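Long-range contacts in cellobiose 2-epimerase (Spirochaeta thermophila DSM 6192, PDB 5ZIG), which probably catalyses the reversible epimerisation of cellobiose to 4-O-beta-D-glucopyranosyl-D-mannose: residues E147-L152 against P211-A216; G162-A167 against E218-I223; I249-D254 against S298-Q303; H253-T258 against P283-T288. One frame throughout, in Å; residues are numbered along the deposited sequence.

In the fold
All four contacts belong to the helical barrel of the N-acylglucosamine 2-epimerase family, an (alpha/alpha)6 fold, and they form two groups. Contacts 1 and 2 both use helix 211-228, and their centres lie 12 Å apart; Tyr-164 of contact 2 reaches Leu-152 and Ala-216 of contact 1. Contacts 3 and 4 share His-253 and Asp-254 on helix 251-269, with centres 9 Å apart, and meet where Leu-299 packs on Thr-288. The groups follow one another along the chain. Contacts 1 and 3 lie on opposite sides of the chain's centre, 30 Å between centres, whereas the nearest atoms of contacts 2 and 4 are about 9 Å apart.

Contact 1 of 4, residues E147-L152 against P211-A216; sequences ETFDLL and PRVREA
Phe-149 points the edge of its ring at the guanidinium of Arg-212: CE2 stands 3.5 Å from NH1, which lies in the ring plane, so this is not a cation-pi stack. From the other partner's side the same ring sits over one face of the guanidinium, the two planes turned 56° apart. NH1 also faces Asp-150, whose OD1 is 3.7 Å from it, a long salt bridge made at the edge of the guanidinium. NH1 thus has the aromatic edge and the carboxylate as neighbours, the latter in a probably weak ion pair at the more exposed margin of the contact. Deeper in, Phe-149 CZ approaches the backbone at Val-213 CA (4.0 Å) and the methyl Val-213 CG2 (4.2 Å), while CE1 reaches Ala-216 CB at 4.5 Å. With CG anti to the backbone N (chi1 175°), the ring extends across the gap; Arg-212 bends at its second and third torsions so that its guanidinium comes to the rim of the ring. This long aromatic bridge suits axes that stay 12.2 Å apart and run at 39° to each other. Tyr-201 of helix 191-208 and Trp-146 each meet Phe-149 edge-to-face, and Arg-212 also touches Glu-153. Phe-149 therefore joins helix 139-156 to helix 211-228, with helix 191-208 packing against both through Tyr-201, which touches Leu-152, Val-213 and Ala-216.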
loop_
_atom_site.group_PDB
_atom_site.type_symbol
_atom_site.label_atom_id
_atom_site.label_comp_id
_atom_site.label_asym_id
_atom_site.label_seq_id
_atom_site.Cartn_x
_atom_site.Cartn_y
_atom_site.Cartn_z
ATOM N N GLU A 147 -10.206 -16.223 -8.867
ATOM C CA GLU A 147 -10.375 -15.945 -10.288
ATOM C C GLU A 147 -9.409 -14.864 -10.753
ATOM O O GLU A 147 -8.802 -14.972 -11.824
ATOM C CB GLU A 147 -11.821 -15.517 -10.558
ATOM C CG GLU A 147 -12.218 -15.466 -12.044
ATOM C CD GLU A 147 -13.614 -14.901 -12.258
ATOM O OE1 GLU A 147 -13.906 -13.767 -11.815
ATOM O OE2 GLU A 147 -14.438 -15.609 -12.856
ATOM N N THR A 148 -9.246 -13.806 -9.957
ATOM C CA THR A 148 -8.401 -12.695 -10.374
ATOM C C THR A 148 -6.923 -13.085 -10.353
ATOM O O THR A 148 -6.186 -12.785 -11.302
ATOM C CB THR A 148 -8.680 -11.480 -9.466
ATOM O OG1 THR A 148 -10.103 -11.318 -9.303
ATOM C CG2 THR A 148 -8.092 -10.212 -10.048
ATOM N N PHE A 149 -6.481 -13.732 -9.260
ATOM C CA PHE A 149 -5.160 -14.376 -9.218
ATOM C C PHE A 149 -4.903 -15.190 -10.485
ATOM O O PHE A 149 -3.859 -15.052 -11.134
ATOM C CB PHE A 149 -5.081 -15.285 -7.989
ATOM C CG PHE A 149 -3.802 -16.101 -7.886
ATOM C CD1 PHE A 149 -2.610 -15.522 -7.449
ATOM C CD2 PHE A 149 -3.794 -17.437 -8.247
ATOM C CE1 PHE A 149 -1.438 -16.280 -7.332
ATOM C CE2 PHE A 149 -2.618 -18.200 -8.146
ATOM C CZ PHE A 149 -1.442 -17.617 -7.680
ATOM N N ASP A 150 -5.862 -16.039 -10.863
ATOM C CA ASP A 150 -5.659 -16.870 -12.049
ATOM C C ASP A 150 -5.425 -16.016 -13.282
ATOM O O ASP A 150 -4.617 -16.380 -14.145
ATOM C CB ASP A 150 -6.848 -17.812 -12.251
ATOM C CG ASP A 150 -6.755 -19.041 -11.373
ATOM O OD1 ASP A 150 -5.644 -19.296 -10.856
ATOM O OD2 ASP A 150 -7.777 -19.740 -11.185
ATOM N N LEU A 151 -6.092 -14.854 -13.369
ATOM C CA LEU A 151 -5.894 -13.986 -14.530
ATOM C C LEU A 151 -4.515 -13.353 -14.502
ATOM O O LEU A 151 -3.835 -13.268 -15.536
ATOM C CB LEU A 151 -6.957 -12.890 -14.571
ATOM C CG LEU A 151 -8.373 -13.221 -15.038
ATOM C CD1 LEU A 151 -9.264 -12.012 -14.785
ATOM C CD2 LEU A 151 -8.386 -13.621 -16.516
ATOM N N LEU A 152 -4.123 -12.841 -13.327
ATOM C CA LEU A 152 -2.790 -12.288 -13.140
ATOM C C LEU A 152 -1.704 -13.279 -13.555
ATOM O O LEU A 152 -0.698 -12.893 -14.164
ATOM C CB LEU A 152 -2.611 -11.870 -11.679
ATOM C CG LEU A 152 -3.107 -10.502 -11.207
ATOM C CD1 LEU A 152 -4.395 -10.058 -11.907
ATOM C CD2 LEU A 152 -3.296 -10.503 -9.697
ATOM N N PRO A 211 0.032 -23.431 -2.167
ATOM C CA PRO A 211 1.430 -23.375 -2.634
ATOM C C PRO A 211 1.627 -22.624 -3.951
ATOM O O PRO A 211 2.743 -22.148 -4.216
ATOM C CB PRO A 211 1.810 -24.861 -2.779
ATOM C CG PRO A 211 0.908 -25.576 -1.822
ATOM C CD PRO A 211 -0.396 -24.804 -1.845
ATOM N N ARG A 212 0.596 -22.508 -4.790
ATOM C CA ARG A 212 0.772 -21.785 -6.048
ATOM C C ARG A 212 1.001 -20.301 -5.784
ATOM O O ARG A 212 1.787 -19.649 -6.478
ATOM C CB ARG A 212 -0.432 -22.006 -6.962
ATOM C CG ARG A 212 -0.543 -23.436 -7.467
ATOM C CD ARG A 212 -1.183 -23.520 -8.840
ATOM N NE ARG A 212 -0.821 -22.388 -9.689
ATOM C CZ ARG A 212 -1.651 -21.400 -10.018
ATOM N NH1 ARG A 212 -2.899 -21.398 -9.564
ATOM N NH2 ARG A 212 -1.230 -20.410 -10.797
ATOM N N VAL A 213 0.359 -19.761 -4.757
ATOM C CA VAL A 213 0.667 -18.395 -4.354
ATOM C C VAL A 213 2.111 -18.292 -3.884
ATOM O O VAL A 213 2.836 -17.363 -4.268
ATOM C CB VAL A 213 -0.314 -17.914 -3.276
ATOM C CG1 VAL A 213 -0.335 -16.355 -3.237
ATOM C CG2 VAL A 213 -1.669 -18.459 -3.574
ATOM N N ARG A 214 2.557 -19.247 -3.054
ATOM C CA ARG A 214 3.909 -19.147 -2.499
ATOM C C ARG A 214 4.942 -19.190 -3.609
ATOM O O ARG A 214 5.974 -18.504 -3.545
ATOM C CB ARG A 214 4.188 -20.265 -1.487
ATOM C CG ARG A 214 5.699 -20.556 -1.324
ATOM C CD ARG A 214 6.017 -21.933 -0.751
ATOM N NE ARG A 214 6.281 -21.859 0.681
ATOM C CZ ARG A 214 5.514 -22.421 1.611
ATOM N NH1 ARG A 214 4.442 -23.116 1.256
ATOM N NH2 ARG A 214 5.823 -22.293 2.895
ATOM N N GLU A 215 4.672 -19.992 -4.642
ATOM C CA GLU A 215 5.584 -20.078 -5.771
ATOM C C GLU A 215 5.625 -18.767 -6.554
ATOM O O GLU A 215 6.703 -18.315 -6.954
ATOM C CB GLU A 215 5.184 -21.268 -6.654
ATOM C CG GLU A 215 5.485 -22.601 -5.941
ATOM C CD GLU A 215 4.909 -23.836 -6.624
ATOM O OE1 GLU A 215 4.146 -23.700 -7.607
ATOM O OE2 GLU A 215 5.221 -24.953 -6.155
ATOM N N ALA A 216 4.465 -18.142 -6.782
ATOM C CA ALA A 216 4.468 -16.817 -7.407
ATOM C C ALA A 216 5.223 -15.807 -6.545
ATOM O O ALA A 216 5.943 -14.947 -7.071
ATOM C CB ALA A 216 3.038 -16.351 -7.671
#

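Contact 2 of 4, residues G162-A167 against E218-I223; sequences GGYYEA and EHLILI
In this (alpha/alpha)6 barrel, the loop after helix 139-156 is fastened to helix 211-228 by a histidine that grips the glycine pair Gly-162 and Gly-163. The amide of Gly-163 donates to His-219 NE2 at 2.8 Å and is almost straight, 175° at the hydrogen, although the donor is tilted 17° out of the imidazole plane. Since NE2 acts as the acceptor, the ring is probably neutral, with its proton on ND1. Gly-162 CA lies in the plane of the same ring at its edge, 3.5 Å from CE1. Both glycines have positive phi: at Gly-163 this merely favours glycine, whereas at Gly-162 a CB would have no room against the preceding carbonyl O. His-219 holds CG anti to its own backbone N, which sends the imidazole outward from the helix to the loop. Ile-223, one turn on, covers one ring face with CG1 and sets CD1 3.8 Å from Gly-163 N, probably screening the bond. Beyond the glycines, Tyr-164 enters the core beside Tyr-201 and Ile-197 of helix 191-208, and its hydroxyl bonds to Glu-153. Its ring crosses the side chain of Leu-220 at about a right angle, with CE2 3.8 Å from CD2 of that leucine.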
loop_
_atom_site.group_PDB
_atom_site.type_symbol
_atom_site.label_atom_id
_atom_site.label_comp_id
_atom_site.label_asym_id
_atom_site.label_seq_id
_atom_site.Cartn_x
_atom_site.Cartn_y
_atom_site.Cartn_z
ATOM N N GLY A 162 9.910 -13.059 -17.183
ATOM C CA GLY A 162 9.553 -12.978 -15.782
ATOM C C GLY A 162 8.737 -11.727 -15.507
ATOM O O GLY A 162 8.636 -10.829 -16.333
ATOM N N GLY A 163 8.135 -11.670 -14.321
ATOM C CA GLY A 163 7.370 -10.486 -13.949
ATOM C C GLY A 163 6.038 -10.435 -14.686
ATOM O O GLY A 163 5.599 -11.420 -15.285
ATOM N N TYR A 164 5.399 -9.260 -14.639
ATOM C CA TYR A 164 4.031 -9.035 -15.094
ATOM C C TYR A 164 3.954 -7.793 -15.981
ATOM O O TYR A 164 4.572 -6.765 -15.686
ATOM C CB TYR A 164 3.016 -8.854 -13.913
ATOM C CG TYR A 164 2.974 -10.027 -12.945
ATOM C CD1 TYR A 164 1.899 -10.914 -12.954
ATOM C CD2 TYR A 164 3.991 -10.244 -12.031
ATOM C CE1 TYR A 164 1.858 -11.987 -12.118
ATOM C CE2 TYR A 164 3.951 -11.324 -11.164
ATOM C CZ TYR A 164 2.877 -12.195 -11.221
ATOM O OH TYR A 164 2.799 -13.287 -10.387
ATOM N N TYR A 165 3.186 -7.903 -17.067
ATOM C CA TYR A 165 2.830 -6.723 -17.842
ATOM C C TYR A 165 2.025 -5.761 -16.978
ATOM O O TYR A 165 1.268 -6.166 -16.093
ATOM C CB TYR A 165 2.033 -7.127 -19.076
ATOM C CG TYR A 165 2.845 -8.017 -19.976
ATOM C CD1 TYR A 165 3.805 -7.476 -20.811
ATOM C CD2 TYR A 165 2.700 -9.411 -19.945
ATOM C CE1 TYR A 165 4.573 -8.278 -21.622
ATOM C CE2 TYR A 165 3.475 -10.216 -20.749
ATOM C CZ TYR A 165 4.406 -9.639 -21.598
ATOM O OH TYR A 165 5.193 -10.413 -22.426
ATOM N N GLU A 166 2.182 -4.468 -17.260
ATOM C CA GLU A 166 1.533 -3.441 -16.453
ATOM C C GLU A 166 0.015 -3.535 -16.526
ATOM O O GLU A 166 -0.674 -3.450 -15.500
ATOM C CB GLU A 166 2.014 -2.070 -16.923
ATOM C CG GLU A 166 1.495 -0.892 -16.120
ATOM C CD GLU A 166 2.082 -0.821 -14.726
ATOM O OE1 GLU A 166 3.156 -1.402 -14.486
ATOM O OE2 GLU A 166 1.466 -0.164 -13.875
ATOM N N ALA A 167 -0.531 -3.712 -17.729
ATOM C CA ALA A 167 -1.966 -3.556 -17.907
ATOM C C ALA A 167 -2.390 -4.260 -19.192
ATOM O O ALA A 167 -1.560 -4.595 -20.041
ATOM C CB ALA A 167 -2.357 -2.075 -17.934
ATOM N N GLU A 218 7.827 -16.503 -4.528
ATOM C CA GLU A 218 9.229 -16.774 -4.831
ATOM C C GLU A 218 9.664 -16.060 -6.103
ATOM O O GLU A 218 10.652 -15.321 -6.104
ATOM C CB GLU A 218 9.446 -18.281 -4.980
ATOM C CG GLU A 218 9.071 -19.123 -3.748
ATOM C CD GLU A 218 9.522 -20.584 -3.877
ATOM O OE1 GLU A 218 9.129 -21.228 -4.873
ATOM O OE2 GLU A 218 10.215 -21.106 -2.981
ATOM N N HIS A 219 8.923 -16.280 -7.200
ATOM C CA HIS A 219 9.226 -15.593 -8.450
ATOM C C HIS A 219 9.386 -14.090 -8.222
ATOM O O HIS A 219 10.363 -13.479 -8.671
ATOM C CB HIS A 219 8.114 -15.841 -9.468
ATOM C CG HIS A 219 8.330 -15.131 -10.765
ATOM N ND1 HIS A 219 9.462 -15.314 -11.532
ATOM C CD2 HIS A 219 7.559 -14.248 -11.437
ATOM C CE1 HIS A 219 9.374 -14.575 -12.625
ATOM N NE2 HIS A 219 8.230 -13.918 -12.592
ATOM N N LEU A 220 8.427 -13.483 -7.515
ATOM C CA LEU A 220 8.458 -12.034 -7.288
ATOM C C LEU A 220 9.700 -11.621 -6.507
ATOM O O LEU A 220 10.310 -10.583 -6.798
ATOM C CB LEU A 220 7.177 -11.593 -6.569
ATOM C CG LEU A 220 5.988 -11.414 -7.524
ATOM C CD1 LEU A 220 4.649 -11.415 -6.821
ATOM C CD2 LEU A 220 6.164 -10.151 -8.365
ATOM N N ILE A 221 10.100 -12.427 -5.519
ATOM C CA ILE A 221 11.280 -12.084 -4.727
ATOM C C ILE A 221 12.520 -12.056 -5.612
ATOM O O ILE A 221 13.356 -11.148 -5.502
ATOM C CB ILE A 221 11.438 -13.051 -3.533
ATOM C CG1 ILE A 221 10.355 -12.771 -2.491
ATOM C CG2 ILE A 221 12.777 -12.845 -2.864
ATOM C CD1 ILE A 221 9.612 -13.967 -2.011
ATOM N N LEU A 222 12.641 -13.024 -6.528
ATOM C CA LEU A 222 13.788 -13.038 -7.433
ATOM C C LEU A 222 13.787 -11.841 -8.377
ATOM O O LEU A 222 14.857 -11.341 -8.739
ATOM C CB LEU A 222 13.816 -14.344 -8.241
ATOM C CG LEU A 222 14.239 -15.617 -7.493
ATOM C CD1 LEU A 222 13.826 -16.832 -8.287
ATOM C CD2 LEU A 222 15.741 -15.639 -7.237
ATOM N N ILE A 223 12.606 -11.384 -8.807
ATOM C CA ILE A 223 12.527 -10.183 -9.631
ATOM C C ILE A 223 13.067 -8.989 -8.850
ATOM O O ILE A 223 13.878 -8.196 -9.355
ATOM C CB ILE A 223 11.073 -9.944 -10.084
ATOM C CG1 ILE A 223 10.555 -11.115 -10.909
ATOM C CG2 ILE A 223 10.931 -8.609 -10.816
ATOM C CD1 ILE A 223 11.320 -11.346 -12.183
#

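Contact 3 of 4, residues I249-D254 against S298-Q303; sequences ISFGHD and SLPNEQ
Phe-251 is the first helical residue after a short antiparallel beta pairing, and its side chain lies along the segment 299-303 opposite. CB starts 3.5 Å from Pro-300 O and touches Leu-299 CD1 more loosely. CG passes the same carbonyl, and CD2 comes to 3.4 Å from Pro-300 O. CE2, farther out, lies 3.4 Å from Gln-303 N and close to Glu-302 C. Asn-301 C and Glu-302 N also stand at the ring edge, in its plane. Over one face stands Pro-300 CG, offset toward the rim. The strand pairing is brief: Ile-249 N donates to Gln-303 O (3.0 Å), and Gln-303 N returns a bond to Ile-249 O (2.8 Å). Side by side on one sheet face, the Ile-249 and Gln-303 side chains point the same way. Next to this pair, Asn-301 and Glu-302 both face Asp-310 in a classic beta bulge, and the Asn-301 amide bonds to the Asp-310 carboxylate. Ser-250 N-caps helix 251-269, its OG accepting a weak bond from His-253 N at 3.4 Å. That OG also lies 2.9 Å from His-253 ND1, a hydrogen bond in which either atom could be the donor.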
loop_
_atom_site.group_PDB
_atom_site.type_symbol
_atom_site.label_atom_id
_atom_site.label_comp_id
_atom_site.label_asym_id
_atom_site.label_seq_id
_atom_site.Cartn_x
_atom_site.Cartn_y
_atom_site.Cartn_z
ATOM N N ILE A 249 14.156 8.100 -7.790
ATOM C CA ILE A 249 14.036 7.365 -6.537
ATOM C C ILE A 249 12.745 7.790 -5.854
ATOM O O ILE A 249 12.494 8.991 -5.696
ATOM C CB ILE A 249 15.238 7.626 -5.609
ATOM C CG1 ILE A 249 16.530 7.131 -6.251
ATOM C CG2 ILE A 249 15.023 6.988 -4.249
ATOM C CD1 ILE A 249 17.729 7.917 -5.841
ATOM N N SER A 250 11.922 6.808 -5.467
ATOM C CA SER A 250 10.751 7.023 -4.620
ATOM C C SER A 250 11.100 6.594 -3.194
ATOM O O SER A 250 11.159 5.399 -2.895
ATOM C CB SER A 250 9.551 6.256 -5.144
ATOM O OG SER A 250 8.401 6.477 -4.341
ATOM N N PHE A 251 11.319 7.576 -2.311
ATOM C CA PHE A 251 11.725 7.256 -0.941
ATOM C C PHE A 251 10.667 6.418 -0.240
ATOM O O PHE A 251 10.996 5.456 0.465
ATOM C CB PHE A 251 12.016 8.543 -0.153
ATOM C CG PHE A 251 13.120 9.361 -0.742
ATOM C CD1 PHE A 251 14.439 9.148 -0.370
ATOM C CD2 PHE A 251 12.848 10.309 -1.714
ATOM C CE1 PHE A 251 15.458 9.880 -0.944
ATOM C CE2 PHE A 251 13.862 11.049 -2.289
ATOM C CZ PHE A 251 15.171 10.834 -1.908
ATOM N N GLY A 252 9.387 6.754 -0.446
ATOM C CA GLY A 252 8.315 5.961 0.136
ATOM C C GLY A 252 8.279 4.527 -0.377
ATOM O O GLY A 252 8.005 3.596 0.382
ATOM N N HIS A 253 8.530 4.330 -1.672
ATOM C CA HIS A 253 8.502 2.966 -2.203
ATOM C C HIS A 253 9.697 2.167 -1.702
ATOM O O HIS A 253 9.572 0.969 -1.423
ATOM C CB HIS A 253 8.452 2.971 -3.733
ATOM C CG HIS A 253 7.067 3.131 -4.280
ATOM N ND1 HIS A 253 6.680 4.231 -5.020
ATOM C CD2 HIS A 253 5.965 2.354 -4.158
ATOM C CE1 HIS A 253 5.404 4.118 -5.342
ATOM N NE2 HIS A 253 4.944 2.989 -4.826
ATOM N N ASP A 254 10.857 2.816 -1.560
ATOM C CA ASP A 254 12.013 2.145 -0.974
ATOM C C ASP A 254 11.664 1.612 0.407
ATOM O O ASP A 254 11.760 0.405 0.660
ATOM C CB ASP A 254 13.206 3.095 -0.887
ATOM C CG ASP A 254 13.934 3.267 -2.205
ATOM O OD1 ASP A 254 13.462 2.772 -3.253
ATOM O OD2 ASP A 254 14.982 3.928 -2.199
ATOM N N SER A 298 11.754 13.869 8.413
ATOM C CA SER A 298 10.596 13.449 7.636
ATOM C C SER A 298 11.098 13.198 6.223
ATOM O O SER A 298 12.177 13.659 5.850
ATOM C CB SER A 298 9.490 14.508 7.658
ATOM O OG SER A 298 9.929 15.674 7.000
ATOM N N LEU A 299 10.308 12.475 5.430
ATOM C CA LEU A 299 10.863 11.975 4.174
ATOM C C LEU A 299 10.376 12.745 2.956
ATOM O O LEU A 299 9.161 12.920 2.768
ATOM C CB LEU A 299 10.533 10.494 4.005
ATOM C CG LEU A 299 11.465 9.588 4.783
ATOM C CD1 LEU A 299 11.314 8.168 4.256
ATOM C CD2 LEU A 299 12.894 10.080 4.629
ATOM N N PRO A 300 11.297 13.174 2.098
ATOM C CA PRO A 300 10.911 13.808 0.834
ATOM C C PRO A 300 10.211 12.819 -0.087
ATOM O O PRO A 300 10.254 11.599 0.097
ATOM C CB PRO A 300 12.238 14.280 0.231
ATOM C CG PRO A 300 13.326 13.611 1.035
ATOM C CD PRO A 300 12.749 13.191 2.337
ATOM N N ASN A 301 9.566 13.370 -1.114
ATOM C CA ASN A 301 8.694 12.527 -1.916
ATOM C C ASN A 301 9.481 11.727 -2.947
ATOM O O ASN A 301 9.335 10.502 -3.035
ATOM C CB ASN A 301 7.619 13.357 -2.600
ATOM C CG ASN A 301 6.667 12.497 -3.382
ATOM O OD1 ASN A 301 6.336 11.383 -2.964
ATOM N ND2 ASN A 301 6.220 12.996 -4.522
ATOM N N GLU A 302 10.333 12.390 -3.725
ATOM C CA GLU A 302 11.112 11.632 -4.680
ATOM C C GLU A 302 12.320 12.428 -5.133
ATOM O O GLU A 302 12.360 13.658 -5.046
ATOM C CB GLU A 302 10.275 11.237 -5.907
ATOM C CG GLU A 302 10.026 12.398 -6.849
ATOM C CD GLU A 302 9.370 11.971 -8.156
ATOM O OE1 GLU A 302 9.706 10.879 -8.669
ATOM O OE2 GLU A 302 8.519 12.731 -8.664
ATOM N N GLN A 303 13.303 11.691 -5.628
ATOM C CA GLN A 303 14.407 12.241 -6.393
ATOM C C GLN A 303 14.058 12.106 -7.869
ATOM O O GLN A 303 13.865 10.988 -8.363
ATOM C CB GLN A 303 15.699 11.499 -6.065
ATOM C CG GLN A 303 16.946 12.086 -6.685
ATOM C CD GLN A 303 18.162 11.867 -5.799
ATOM O OE1 GLN A 303 18.823 10.833 -5.879
ATOM N NE2 GLN A 303 18.446 12.837 -4.937
#

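Contact 4 of 4, residues H253-T258 against P283-T288; sequences HDIEAT and PVMEET
Helices 251-269 and 275-294, consecutive in the chain, pack as an antiparallel hairpin: the short segments here run at 139° with axes 9.6 Å apart, and the backbones come nearest at Ile-255 and Thr-288, 6.7 Å between CA atoms. Ile-255 sends its CG1 branch anti to the backbone N (chi1 -172°), bringing CD1 to 3.3 Å from Met-285 SD, a tight meeting. Met-285 curls back on itself (chi2 -52°), which also brings its CE near CD1. The same isoleucine methyl also meets Thr-288 CG2 at 3.8 Å, the two side chains nearly perpendicular. Thr-258 and Val-284 run alongside each other, pointing in opposite senses, with CG2 of the threonine 3.5 Å from CG1 of the valine. Asp-254 meets Val-284 CG1 with its carbonyl O and, more loosely, its CB; its carboxylate is held by His-233 and the Leu-234 amide. Helix 315-332 adds Phe-325 and Ala-328 against Met-285. No hydrogen bond joins the two segments. Thr-258 OG1 donates instead to Ile-255 O (2.7 Å) in its own helix, so its buried hydroxyl is satisfied locally, and cohesion across the hairpin rests on methyl and thioether packing.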
loop_
_atom_site.group_PDB
_atom_site.type_symbol
_atom_site.label_atom_id
_atom_site.label_comp_id
_atom_site.label_asym_id
_atom_site.label_seq_id
_atom_site.Cartn_x
_atom_site.Cartn_y
_atom_site.Cartn_z
ATOM N N HIS A 253 8.530 4.330 -1.672
ATOM C CA HIS A 253 8.502 2.966 -2.203
ATOM C C HIS A 253 9.697 2.167 -1.702
ATOM O O HIS A 253 9.572 0.969 -1.423
ATOM C CB HIS A 253 8.452 2.971 -3.733
ATOM C CG HIS A 253 7.067 3.131 -4.280
ATOM N ND1 HIS A 253 6.680 4.231 -5.020
ATOM C CD2 HIS A 253 5.965 2.354 -4.158
ATOM C CE1 HIS A 253 5.404 4.118 -5.342
ATOM N NE2 HIS A 253 4.944 2.989 -4.826
ATOM N N ASP A 254 10.857 2.816 -1.560
ATOM C CA ASP A 254 12.013 2.145 -0.974
ATOM C C ASP A 254 11.664 1.612 0.407
ATOM O O ASP A 254 11.760 0.405 0.660
ATOM C CB ASP A 254 13.206 3.095 -0.887
ATOM C CG ASP A 254 13.934 3.267 -2.205
ATOM O OD1 ASP A 254 13.462 2.772 -3.253
ATOM O OD2 ASP A 254 14.982 3.928 -2.199
ATOM N N ILE A 255 11.216 2.499 1.304
ATOM C CA ILE A 255 10.937 2.083 2.673
ATOM C C ILE A 255 9.778 1.086 2.680
ATOM O O ILE A 255 9.869 0.034 3.321
ATOM C CB ILE A 255 10.709 3.305 3.614
ATOM C CG1 ILE A 255 10.600 2.911 5.097
ATOM C CG2 ILE A 255 9.455 4.099 3.336
ATOM C CD1 ILE A 255 11.774 2.207 5.640
ATOM N N GLU A 256 8.720 1.355 1.896
ATOM C CA GLU A 256 7.600 0.412 1.852
ATOM C C GLU A 256 8.069 -0.992 1.463
ATOM O O GLU A 256 7.653 -1.993 2.068
ATOM C CB GLU A 256 6.527 0.909 0.887
ATOM C CG GLU A 256 5.133 0.350 1.149
ATOM C CD GLU A 256 4.122 0.763 0.081
ATOM O OE1 GLU A 256 4.506 1.452 -0.876
ATOM O OE2 GLU A 256 2.939 0.393 0.215
ATOM N N ALA A 257 8.973 -1.090 0.488
ATOM C CA ALA A 257 9.331 -2.424 0.005
ATOM C C ALA A 257 10.048 -3.232 1.079
ATOM O O ALA A 257 9.834 -4.442 1.185
ATOM C CB ALA A 257 10.176 -2.336 -1.255
ATOM N N THR A 258 10.868 -2.576 1.915
ATOM C CA THR A 258 11.632 -3.332 2.905
ATOM C C THR A 258 10.713 -4.144 3.806
ATOM O O THR A 258 10.977 -5.323 4.060
ATOM C CB THR A 258 12.513 -2.409 3.745
ATOM O OG1 THR A 258 11.679 -1.535 4.502
ATOM C CG2 THR A 258 13.449 -1.599 2.853
ATOM N N PRO A 283 21.151 -2.344 3.631
ATOM C CA PRO A 283 21.591 -1.067 3.051
ATOM C C PRO A 283 20.456 -0.220 2.500
ATOM O O PRO A 283 20.590 1.004 2.476
ATOM C CB PRO A 283 22.563 -1.504 1.950
ATOM C CG PRO A 283 22.163 -2.869 1.628
ATOM C CD PRO A 283 21.742 -3.483 2.908
ATOM N N VAL A 284 19.355 -0.826 2.047
ATOM C CA VAL A 284 18.186 -0.039 1.659
ATOM C C VAL A 284 17.643 0.705 2.872
ATOM O O VAL A 284 17.310 1.893 2.799
ATOM C CB VAL A 284 17.123 -0.953 1.014
ATOM C CG1 VAL A 284 15.832 -0.187 0.693
ATOM C CG2 VAL A 284 17.667 -1.584 -0.251
ATOM N N MET A 285 17.580 0.023 4.013
ATOM C CA MET A 285 17.111 0.641 5.248
ATOM C C MET A 285 18.064 1.727 5.735
ATOM O O MET A 285 17.618 2.799 6.166
ATOM C CB MET A 285 16.944 -0.426 6.330
ATOM C CG MET A 285 15.584 -1.073 6.378
ATOM S SD MET A 285 14.261 0.146 6.465
ATOM C CE MET A 285 14.835 1.259 7.749
ATOM N N GLU A 286 19.375 1.458 5.683
ATOM C CA GLU A 286 20.372 2.451 6.078
ATOM C C GLU A 286 20.312 3.691 5.192
ATOM O O GLU A 286 20.449 4.818 5.685
ATOM C CB GLU A 286 21.771 1.833 6.052
ATOM C CG GLU A 286 22.087 1.046 7.295
ATOM C CD GLU A 286 23.057 -0.118 7.061
ATOM O OE1 GLU A 286 23.254 -0.545 5.892
ATOM O OE2 GLU A 286 23.603 -0.614 8.074
ATOM N N GLU A 287 20.112 3.504 3.883
ATOM C CA GLU A 287 19.905 4.636 2.980
ATOM C C GLU A 287 18.710 5.487 3.404
ATOM O O GLU A 287 18.733 6.716 3.266
ATOM C CB GLU A 287 19.687 4.131 1.554
ATOM C CG GLU A 287 20.906 3.545 0.892
ATOM C CD GLU A 287 21.595 4.544 0.006
ATOM O OE1 GLU A 287 21.548 5.750 0.336
ATOM O OE2 GLU A 287 22.168 4.122 -1.024
ATOM N N THR A 288 17.642 4.845 3.883
ATOM C CA THR A 288 16.424 5.559 4.251
ATOM C C THR A 288 16.602 6.331 5.555
ATOM O O THR A 288 16.101 7.453 5.690
ATOM C CB THR A 288 15.262 4.568 4.373
ATOM O OG1 THR A 288 15.010 3.967 3.100
ATOM C CG2 THR A 288 13.988 5.259 4.886
#